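Local atomic coordinates of choline/ethanolamine kinase family protein (Mesorhizobium loti, PDB entry 3DXQ), a protein that probably phosphorylates ethanolamine or a related small amino alcohol, using a protein-kinase-like fold. Residues A[61-72]-A[191-200]; A[95-103]-A[212-222]. All blocks are in the same frame, centred on the assembly; numbering follows the deposited sequence.

Contact 1. Residues A[61-72]-A[191-200]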
loop_
_atom_site.group_PDB
_atom_site.type_symbol
_atom_site.label_atom_id
_atom_site.label_comp_id
_atom_site.label_asym_id
_atom_site.label_seq_id
_atom_site.Cartn_x
_atom_site.Cartn_y
_atom_site.Cartn_z
ATOM N N ALA A 61 -14.436 0.449 -2.138
ATOM C CA ALA A 61 -13.318 -0.464 -2.224
ATOM C C ALA A 61 -13.332 -1.498 -1.098
ATOM O O ALA A 61 -13.222 -2.698 -1.358
ATOM C CB ALA A 61 -11.997 0.312 -2.236
ATOM N N ALA A 62 -13.470 -1.034 0.145
ATOM C CA ALA A 62 -13.436 -1.934 1.300
ATOM C C ALA A 62 -14.587 -2.925 1.236
ATOM O O ALA A 62 -14.409 -4.094 1.552
ATOM C CB ALA A 62 -13.474 -1.157 2.627
ATOM N N ARG A 63 -15.765 -2.469 0.826
ATOM C CA ARG A 63 -16.901 -3.377 0.739
ATOM C C ARG A 63 -16.653 -4.465 -0.278
ATOM O O ARG A 63 -16.952 -5.614 -0.032
ATOM C CB ARG A 63 -18.190 -2.649 0.423
ATOM C CG ARG A 63 -18.747 -1.858 1.595
ATOM C CD ARG A 63 -20.251 -1.680 1.482
ATOM N NE ARG A 63 -20.782 -0.823 2.543
ATOM C CZ ARG A 63 -20.757 0.509 2.528
ATOM N NH1 ARG A 63 -20.213 1.174 1.505
ATOM N NH2 ARG A 63 -21.265 1.185 3.555
ATOM N N GLU A 64 -16.057 -4.104 -1.402
ATOM C CA GLU A 64 -15.717 -5.083 -2.436
ATOM C C GLU A 64 -14.633 -6.035 -1.938
ATOM O O GLU A 64 -14.734 -7.258 -2.114
ATOM C CB GLU A 64 -15.296 -4.375 -3.729
ATOM C CG GLU A 64 -16.468 -3.734 -4.488
ATOM C CD GLU A 64 -17.336 -4.755 -5.211
ATOM O OE1 GLU A 64 -16.926 -5.217 -6.298
ATOM O OE2 GLU A 64 -18.446 -5.082 -4.714
ATOM N N ALA A 65 -13.612 -5.469 -1.290
ATOM C CA ALA A 65 -12.528 -6.282 -0.717
ATOM C C ALA A 65 -13.095 -7.260 0.307
ATOM O O ALA A 65 -12.690 -8.416 0.345
ATOM C CB ALA A 65 -11.466 -5.402 -0.100
ATOM N N ALA A 66 -14.051 -6.799 1.106
ATOM C CA ALA A 66 -14.708 -7.643 2.101
ATOM C C ALA A 66 -15.459 -8.796 1.436
ATOM O O ALA A 66 -15.369 -9.939 1.882
ATOM C CB ALA A 66 -15.654 -6.813 2.947
ATOM N N LYS A 67 -16.189 -8.467 0.368
ATOM C CA LYS A 67 -16.911 -9.443 -0.442
ATOM C C LYS A 67 -15.961 -10.484 -1.019
ATOM O O LYS A 67 -16.314 -11.662 -1.122
ATOM C CB LYS A 67 -17.652 -8.766 -1.606
ATOM C CG LYS A 67 -19.101 -8.371 -1.345
ATOM C CD LYS A 67 -19.853 -8.043 -2.664
ATOM C CE LYS A 67 -19.799 -9.187 -3.709
ATOM N NZ LYS A 67 -20.715 -8.963 -4.894
ATOM N N ALA A 68 -14.767 -10.048 -1.418
ATOM C CA ALA A 68 -13.767 -10.959 -1.941
ATOM C C ALA A 68 -13.061 -11.789 -0.852
ATOM O O ALA A 68 -12.192 -12.617 -1.170
ATOM C CB ALA A 68 -12.762 -10.199 -2.738
ATOM N N GLY A 69 -13.425 -11.583 0.416
ATOM C CA GLY A 69 -12.852 -12.339 1.540
ATOM C C GLY A 69 -11.423 -11.942 1.911
ATOM O O GLY A 69 -10.693 -12.725 2.511
ATOM N N VAL A 70 -11.020 -10.733 1.549
ATOM C CA VAL A 70 -9.654 -10.282 1.761
ATOM C C VAL A 70 -9.589 -9.267 2.878
ATOM O O VAL A 70 -8.626 -9.243 3.652
ATOM C CB VAL A 70 -9.065 -9.707 0.440
ATOM C CG1 VAL A 70 -7.854 -8.888 0.698
ATOM C CG2 VAL A 70 -8.736 -10.822 -0.499
ATOM N N SER A 71 -10.605 -8.416 2.942
ATOM C CA SER A 71 -10.737 -7.417 3.993
ATOM C C SER A 71 -11.766 -7.821 5.047
ATOM O O SER A 71 -12.740 -8.529 4.769
ATOM C CB SER A 71 -11.160 -6.082 3.399
ATOM O OG SER A 71 -11.744 -5.247 4.398
ATOM N N PRO A 72 -11.573 -7.343 6.272
ATOM C CA PRO A 72 -12.598 -7.623 7.262
ATOM C C PRO A 72 -13.923 -6.995 6.860
ATOM O O PRO A 72 -13.940 -6.007 6.115
ATOM C CB PRO A 72 -12.071 -6.953 8.531
ATOM C CG PRO A 72 -10.619 -6.709 8.281
ATOM C CD PRO A 72 -10.461 -6.545 6.815
ATOM N N ARG A 191 -3.589 -17.113 7.663
ATOM C CA ARG A 191 -4.026 -16.222 6.601
ATOM C C ARG A 191 -3.895 -14.749 6.971
ATOM O O ARG A 191 -3.957 -14.352 8.153
ATOM C CB ARG A 191 -5.478 -16.523 6.191
ATOM C CG ARG A 191 -6.541 -16.180 7.236
ATOM C CD ARG A 191 -7.900 -16.006 6.568
ATOM N NE ARG A 191 -7.834 -14.960 5.553
ATOM C CZ ARG A 191 -8.810 -14.671 4.693
ATOM N NH1 ARG A 191 -9.961 -15.347 4.699
ATOM N NH2 ARG A 191 -8.620 -13.688 3.820
HETATM N N MSE A 192 -3.734 -13.949 5.933
HETATM C CA MSE A 192 -3.575 -12.527 6.077
HETATM C C MSE A 192 -4.862 -11.920 5.644
HETATM O O MSE A 192 -5.459 -12.409 4.693
HETATM C CB MSE A 192 -2.518 -12.021 5.119
HETATM C CG MSE A 192 -1.181 -12.591 5.363
HETATM SE SE MSE A 192 -0.195 -11.374 6.362
HETATM C CE MSE A 192 1.379 -12.533 6.890
ATOM N N TRP A 193 -5.287 -10.887 6.371
ATOM C CA TRP A 193 -6.328 -10.001 5.922
ATOM C C TRP A 193 -5.619 -8.690 5.590
ATOM O O TRP A 193 -4.490 -8.449 6.020
ATOM C CB TRP A 193 -7.330 -9.756 7.009
ATOM C CG TRP A 193 -8.021 -10.985 7.551
ATOM C CD1 TRP A 193 -7.568 -11.815 8.530
ATOM C CD2 TRP A 193 -9.308 -11.460 7.186
ATOM N NE1 TRP A 193 -8.488 -12.798 8.785
ATOM C CE2 TRP A 193 -9.571 -12.606 7.978
ATOM C CE3 TRP A 193 -10.261 -11.046 6.256
ATOM C CZ2 TRP A 193 -10.759 -13.338 7.875
ATOM C CZ3 TRP A 193 -11.453 -11.772 6.149
ATOM C CH2 TRP A 193 -11.688 -12.911 6.959
ATOM N N ILE A 194 -6.269 -7.846 4.802
ATOM C CA ILE A 194 -5.704 -6.547 4.455
ATOM C C ILE A 194 -6.752 -5.464 4.758
ATOM O O ILE A 194 -7.938 -5.673 4.520
ATOM C CB ILE A 194 -5.270 -6.488 2.969
ATOM C CG1 ILE A 194 -4.617 -7.815 2.548
ATOM C CG2 ILE A 194 -4.336 -5.333 2.749
ATOM C CD1 ILE A 194 -4.178 -7.895 1.122
ATOM N N VAL A 195 -6.284 -4.328 5.286
ATOM C CA VAL A 195 -7.121 -3.178 5.626
ATOM C C VAL A 195 -6.582 -1.917 4.956
ATOM O O VAL A 195 -5.499 -1.949 4.395
ATOM C CB VAL A 195 -7.151 -2.961 7.164
ATOM C CG1 VAL A 195 -7.509 -4.252 7.852
ATOM C CG2 VAL A 195 -5.790 -2.429 7.681
ATOM N N ASP A 196 -7.320 -0.814 5.076
ATOM C CA ASP A 196 -6.941 0.518 4.555
ATOM C C ASP A 196 -6.968 0.593 3.048
ATOM O O ASP A 196 -5.935 0.578 2.387
ATOM C CB ASP A 196 -5.582 0.984 5.084
ATOM C CG ASP A 196 -5.688 2.187 6.017
ATOM O OD1 ASP A 196 -6.426 2.115 7.031
ATOM O OD2 ASP A 196 -5.000 3.199 5.745
ATOM N N TRP A 197 -8.169 0.706 2.508
ATOM C CA TRP A 197 -8.370 0.649 1.068
ATOM C C TRP A 197 -8.524 1.998 0.436
ATOM O O TRP A 197 -9.042 2.112 -0.663
ATOM C CB TRP A 197 -9.598 -0.226 0.776
ATOM C CG TRP A 197 -9.391 -1.597 1.302
ATOM C CD1 TRP A 197 -9.638 -2.026 2.565
ATOM C CD2 TRP A 197 -8.827 -2.714 0.601
ATOM N NE1 TRP A 197 -9.295 -3.346 2.695
ATOM C CE2 TRP A 197 -8.787 -3.793 1.503
ATOM C CE3 TRP A 197 -8.367 -2.911 -0.703
ATOM C CZ2 TRP A 197 -8.311 -5.047 1.143
ATOM C CZ3 TRP A 197 -7.887 -4.157 -1.058
ATOM C CH2 TRP A 197 -7.864 -5.208 -0.141
ATOM N N GLU A 198 -8.028 3.027 1.094
ATOM C CA GLU A 198 -8.214 4.389 0.581
ATOM C C GLU A 198 -7.523 4.680 -0.762
ATOM O O GLU A 198 -7.996 5.539 -1.518
ATOM C CB GLU A 198 -7.807 5.422 1.637
ATOM C CG GLU A 198 -6.334 5.406 1.987
ATOM C CD GLU A 198 -6.035 6.149 3.269
ATOM O OE1 GLU A 198 -6.477 7.322 3.400
ATOM O OE2 GLU A 198 -5.357 5.557 4.136
ATOM N N TYR A 199 -6.434 3.976 -1.070
ATOM C CA TYR A 199 -5.723 4.192 -2.339
ATOM C C TYR A 199 -6.044 3.129 -3.406
ATOM O O TYR A 199 -5.407 3.089 -4.459
ATOM C CB TYR A 199 -4.214 4.230 -2.108
ATOM C CG TYR A 199 -3.708 5.355 -1.236
ATOM C CD1 TYR A 199 -3.313 6.580 -1.789
ATOM C CD2 TYR A 199 -3.564 5.175 0.127
ATOM C CE1 TYR A 199 -2.811 7.607 -0.981
ATOM C CE2 TYR A 199 -3.085 6.184 0.940
ATOM C CZ TYR A 199 -2.705 7.395 0.389
ATOM O OH TYR A 199 -2.223 8.369 1.230
ATOM N N SER A 200 -7.032 2.282 -3.135
ATOM C CA SER A 200 -7.393 1.188 -4.031
ATOM C C SER A 200 -7.735 1.680 -5.399
ATOM O O SER A 200 -8.170 2.814 -5.551
ATOM C CB SER A 200 -8.610 0.428 -3.501
ATOM O OG SER A 200 -8.361 -0.117 -2.229
#
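The indole of W197 presents one face to helix 55-67. A65 CB makes a CH-pi contact with its six-membered ring, 3.5 Å from the centroid and 14° off the normal. V70 CG1 meets the same ring at its edge, 3.8 Å from W197 CH2, while A62 CB and S71 CB come obliquely to CD1 and NE1 of the five-membered ring. With CG anti to the carbonyl carbon (chi1 -60°), the indole folds back toward I194, whose O takes a weak bond from W197 NE1. Cutting the indole back to an alanine would probably open a gap below A65 and beside V70 CG1 and lose that weak bond. By fold, helix 55-67 is consistent with the C-helix of the kinase N-terminal lobe, and D196-W197-E198 with the counterpart of the DFG motif. Beyond the helix a Schellman motif at G69 turns the chain toward strand 192-194, where I194 N donates to V70 O at 3.0 Å and V70 CG1 lies alongside I194 CD1. The R191 chain bends at chi3 (-58°), placing CZ over the centre of one face of W193; edge-on, R191 NH2 donates to G69 O at 2.6 Å, which also accepts from K116.

Contact 2. Residues A[95-103]-A[212-222]; sequences MSPEKFKTR and LSVEGKFNANQ
The face of the F100 ring receives the edge of F218, centroids 5.2 Å apart and planes at 60°. The touching edge is F218 CE1 and CZ, with CE1 3.7 Å from F100 CG. On the opposite face M95 CE sits over the centre of the F100 ring, sandwiching it. L212 CD1 comes obliquely to F100 CE2 at 4.1 Å. K101 lies on the exposed side: its chain, bent at chi2 and chi4, crosses the side chain of Q222 at about a right angle, with K101 CD 3.4 Å from Q222 OE1, and NZ ends 3.0 Å from K217 O as a donor above the carbonyl plane. Q222 itself is held by a capping box with N219 at the start of helix 220-231: N219 N donates to Q222 OE1 and Q222 N to N219 OD1. That leaves Q222 NE2 turned to F100 O, a weak bond of 2.9 Å. P97 rests its CB 3.5 Å from G216 O, between helices 206-215 and 220-231. Helix 106-118 packs behind this corner, touching F100 through S106 and L212 through A110 and F114, while F185 of strand 185-187 meets both M95 and L212.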
loop_
_atom_site.group_PDB
_atom_site.type_symbol
_atom_site.label_atom_id
_atom_site.label_comp_id
_atom_site.label_asym_id
_atom_site.label_seq_id
_atom_site.Cartn_x
_atom_site.Cartn_y
_atom_site.Cartn_z
HETATM N N MSE A 95 1.307 -6.565 10.984
HETATM C CA MSE A 95 2.620 -6.863 10.452
HETATM C C MSE A 95 3.584 -5.656 10.401
HETATM O O MSE A 95 3.222 -4.505 10.687
HETATM C CB MSE A 95 2.476 -7.543 9.081
HETATM C CG MSE A 95 1.704 -8.876 9.119
HETATM SE SE MSE A 95 2.612 -10.345 10.039
HETATM C CE MSE A 95 4.247 -10.278 9.007
ATOM N N SER A 96 4.833 -5.971 10.061
ATOM C CA SER A 96 5.918 -4.996 9.940
ATOM C C SER A 96 7.078 -5.669 9.217
ATOM O O SER A 96 7.114 -6.895 9.113
ATOM C CB SER A 96 6.382 -4.566 11.324
ATOM O OG SER A 96 7.096 -5.620 11.984
ATOM N N PRO A 97 8.046 -4.886 8.726
ATOM C CA PRO A 97 9.200 -5.538 8.123
ATOM C C PRO A 97 9.765 -6.650 8.997
ATOM O O PRO A 97 9.973 -7.773 8.514
ATOM C CB PRO A 97 10.215 -4.399 7.979
ATOM C CG PRO A 97 9.391 -3.168 7.878
ATOM C CD PRO A 97 8.146 -3.416 8.666
ATOM N N GLU A 98 10.005 -6.334 10.265
ATOM C CA GLU A 98 10.593 -7.286 11.202
ATOM C C GLU A 98 9.765 -8.567 11.295
ATOM O O GLU A 98 10.304 -9.661 11.186
ATOM C CB GLU A 98 10.776 -6.648 12.588
ATOM C CG GLU A 98 11.570 -7.506 13.567
ATOM C CD GLU A 98 11.669 -6.914 14.987
ATOM O OE1 GLU A 98 11.459 -5.686 15.169
ATOM O OE2 GLU A 98 11.976 -7.692 15.928
ATOM N N LYS A 99 8.458 -8.440 11.468
ATOM C CA LYS A 99 7.617 -9.633 11.569
ATOM C C LYS A 99 7.567 -10.452 10.277
ATOM O O LYS A 99 7.285 -11.658 10.327
ATOM C CB LYS A 99 6.203 -9.277 12.019
ATOM C CG LYS A 99 6.115 -8.739 13.452
ATOM C CD LYS A 99 4.836 -7.889 13.602
ATOM C CE LYS A 99 4.639 -7.337 14.999
ATOM N NZ LYS A 99 4.119 -8.400 15.878
ATOM N N PHE A 100 7.835 -9.812 9.134
ATOM C CA PHE A 100 7.863 -10.521 7.845
ATOM C C PHE A 100 9.081 -11.426 7.693
ATOM O O PHE A 100 9.059 -12.355 6.912
ATOM C CB PHE A 100 7.732 -9.564 6.646
ATOM C CG PHE A 100 6.296 -9.384 6.168
ATOM C CD1 PHE A 100 5.603 -10.447 5.600
ATOM C CD2 PHE A 100 5.656 -8.161 6.269
ATOM C CE1 PHE A 100 4.286 -10.290 5.162
ATOM C CE2 PHE A 100 4.371 -7.993 5.825
ATOM C CZ PHE A 100 3.675 -9.070 5.268
ATOM N N LYS A 101 10.143 -11.135 8.431
ATOM C CA LYS A 101 11.317 -12.020 8.521
ATOM C C LYS A 101 11.059 -13.040 9.656
ATOM O O LYS A 101 11.406 -14.206 9.554
ATOM C CB LYS A 101 12.596 -11.231 8.873
ATOM C CG LYS A 101 12.924 -9.994 8.037
ATOM C CD LYS A 101 13.844 -10.271 6.845
ATOM C CE LYS A 101 14.600 -9.003 6.390
ATOM N NZ LYS A 101 13.740 -7.816 6.197
ATOM N N THR A 102 10.441 -12.574 10.734
ATOM C CA THR A 102 10.190 -13.374 11.950
ATOM C C THR A 102 9.139 -14.486 11.851
ATOM O O THR A 102 9.304 -15.545 12.447
ATOM C CB THR A 102 9.754 -12.427 13.120
ATOM O OG1 THR A 102 10.929 -11.934 13.778
ATOM C CG2 THR A 102 8.830 -13.127 14.160
ATOM N N ARG A 103 8.049 -14.240 11.137
ATOM C CA ARG A 103 6.941 -15.199 11.115
ATOM C C ARG A 103 7.039 -16.034 9.850
ATOM O O ARG A 103 6.736 -15.552 8.760
ATOM C CB ARG A 103 5.596 -14.459 11.227
ATOM C CG ARG A 103 5.521 -13.556 12.474
ATOM C CD ARG A 103 4.331 -12.599 12.485
ATOM N NE ARG A 103 3.049 -13.305 12.478
ATOM C CZ ARG A 103 2.506 -13.905 13.534
ATOM N NH1 ARG A 103 3.121 -13.884 14.713
ATOM N NH2 ARG A 103 1.347 -14.530 13.423
ATOM N N LEU A 212 4.681 -3.961 -1.586
ATOM C CA LEU A 212 4.890 -4.673 -0.336
ATOM C C LEU A 212 6.356 -4.981 -0.139
ATOM O O LEU A 212 6.886 -4.773 0.947
ATOM C CB LEU A 212 4.091 -5.972 -0.329
ATOM C CG LEU A 212 4.309 -6.916 0.838
ATOM C CD1 LEU A 212 4.296 -6.117 2.151
ATOM C CD2 LEU A 212 3.218 -8.020 0.825
ATOM N N SER A 213 7.013 -5.473 -1.185
ATOM C CA SER A 213 8.430 -5.829 -1.097
ATOM C C SER A 213 9.290 -4.671 -0.627
ATOM O O SER A 213 10.102 -4.843 0.290
ATOM C CB SER A 213 8.951 -6.315 -2.451
ATOM O OG SER A 213 10.279 -6.790 -2.349
ATOM N N VAL A 214 9.111 -3.497 -1.244
ATOM C CA VAL A 214 9.889 -2.307 -0.869
ATOM C C VAL A 214 9.523 -1.801 0.528
ATOM O O VAL A 214 10.396 -1.308 1.267
ATOM C CB VAL A 214 9.720 -1.162 -1.874
ATOM C CG1 VAL A 214 10.308 0.114 -1.344
ATOM C CG2 VAL A 214 10.388 -1.511 -3.133
ATOM N N GLU A 215 8.247 -1.926 0.889
ATOM C CA GLU A 215 7.771 -1.457 2.190
ATOM C C GLU A 215 8.214 -2.403 3.296
ATOM O O GLU A 215 8.507 -1.975 4.417
ATOM C CB GLU A 215 6.248 -1.318 2.205
ATOM C CG GLU A 215 5.652 -0.161 1.353
ATOM C CD GLU A 215 5.919 1.220 1.923
ATOM O OE1 GLU A 215 6.024 1.341 3.158
ATOM O OE2 GLU A 215 6.021 2.188 1.133
ATOM N N GLY A 216 8.280 -3.695 2.985
ATOM C CA GLY A 216 8.725 -4.700 3.969
ATOM C C GLY A 216 10.220 -4.964 4.028
ATOM O O GLY A 216 10.669 -5.802 4.814
ATOM N N LYS A 217 10.982 -4.258 3.192
ATOM C CA LYS A 217 12.426 -4.469 3.074
ATOM C C LYS A 217 12.689 -5.949 2.842
ATOM O O LYS A 217 13.503 -6.561 3.524
ATOM C CB LYS A 217 13.167 -3.983 4.322
ATOM C CG LYS A 217 12.739 -2.609 4.821
ATOM C CD LYS A 217 13.762 -1.995 5.779
ATOM C CE LYS A 217 13.219 -0.718 6.429
ATOM N NZ LYS A 217 14.256 0.055 7.186
ATOM N N PHE A 218 11.974 -6.516 1.877
ATOM C CA PHE A 218 12.066 -7.940 1.580
ATOM C C PHE A 218 13.367 -8.275 0.929
ATOM O O PHE A 218 13.805 -7.567 0.039
ATOM C CB PHE A 218 10.956 -8.357 0.620
ATOM C CG PHE A 218 9.658 -8.665 1.281
ATOM C CD1 PHE A 218 9.297 -8.062 2.479
ATOM C CD2 PHE A 218 8.747 -9.510 0.651
ATOM C CE1 PHE A 218 8.083 -8.355 3.075
ATOM C CE2 PHE A 218 7.522 -9.798 1.240
ATOM C CZ PHE A 218 7.186 -9.225 2.448
ATOM N N ASN A 219 13.988 -9.357 1.356
ATOM C CA ASN A 219 15.217 -9.797 0.690
ATOM C C ASN A 219 14.800 -10.711 -0.464
ATOM O O ASN A 219 13.626 -11.018 -0.614
ATOM C CB ASN A 219 16.194 -10.481 1.665
ATOM C CG ASN A 219 15.583 -11.666 2.364
ATOM O OD1 ASN A 219 14.681 -12.336 1.834
ATOM N ND2 ASN A 219 16.044 -11.925 3.563
ATOM N N ALA A 220 15.778 -11.127 -1.268
ATOM C CA ALA A 220 15.540 -11.986 -2.429
ATOM C C ALA A 220 14.681 -13.194 -2.094
ATOM O O ALA A 220 13.785 -13.548 -2.858
ATOM C CB ALA A 220 16.851 -12.444 -3.014
ATOM N N ASN A 221 14.976 -13.831 -0.968
ATOM C CA ASN A 221 14.267 -15.031 -0.540
ATOM C C ASN A 221 12.785 -14.780 -0.291
ATOM O O ASN A 221 11.949 -15.552 -0.716
ATOM C CB ASN A 221 14.922 -15.604 0.722
ATOM C CG ASN A 221 16.298 -16.122 0.449
ATOM O OD1 ASN A 221 17.263 -15.792 1.152
ATOM N ND2 ASN A 221 16.421 -16.906 -0.615
ATOM N N GLN A 222 12.485 -13.682 0.393
ATOM C CA GLN A 222 11.122 -13.316 0.698
ATOM C C GLN A 222 10.343 -13.042 -0.583
ATOM O O GLN A 222 9.168 -13.456 -0.717
ATOM C CB GLN A 222 11.102 -12.096 1.620
ATOM C CG GLN A 222 11.558 -12.401 3.042
ATOM C CD GLN A 222 11.639 -11.170 3.905
ATOM O OE1 GLN A 222 12.523 -10.316 3.721
ATOM N NE2 GLN A 222 10.772 -11.098 4.893
#

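From the N terminus the chain runs through 61-72, then 95-103, then 191-200 and finally 212-222, so the two closures cross rather than nest. Contact 1 closes a loop of 118 residues between the end of helix 55-67 and strand 192-194 with the turn after it; contact 2 closes one of 108 residues. Helix 106-118 and strand 185-187 fall within both loops. Read as a kinase fold, contact 1 probably joins the N-terminal lobe helix to the small three-stranded sheet of the C-terminal lobe, while contact 2 works among C-terminal lobe helices. Though their centres lie about 20 Å apart, they meet at selenomethionine M192, whose CE packs 4.0 Å from M95 SE and 4.1 Å from F100 CE1.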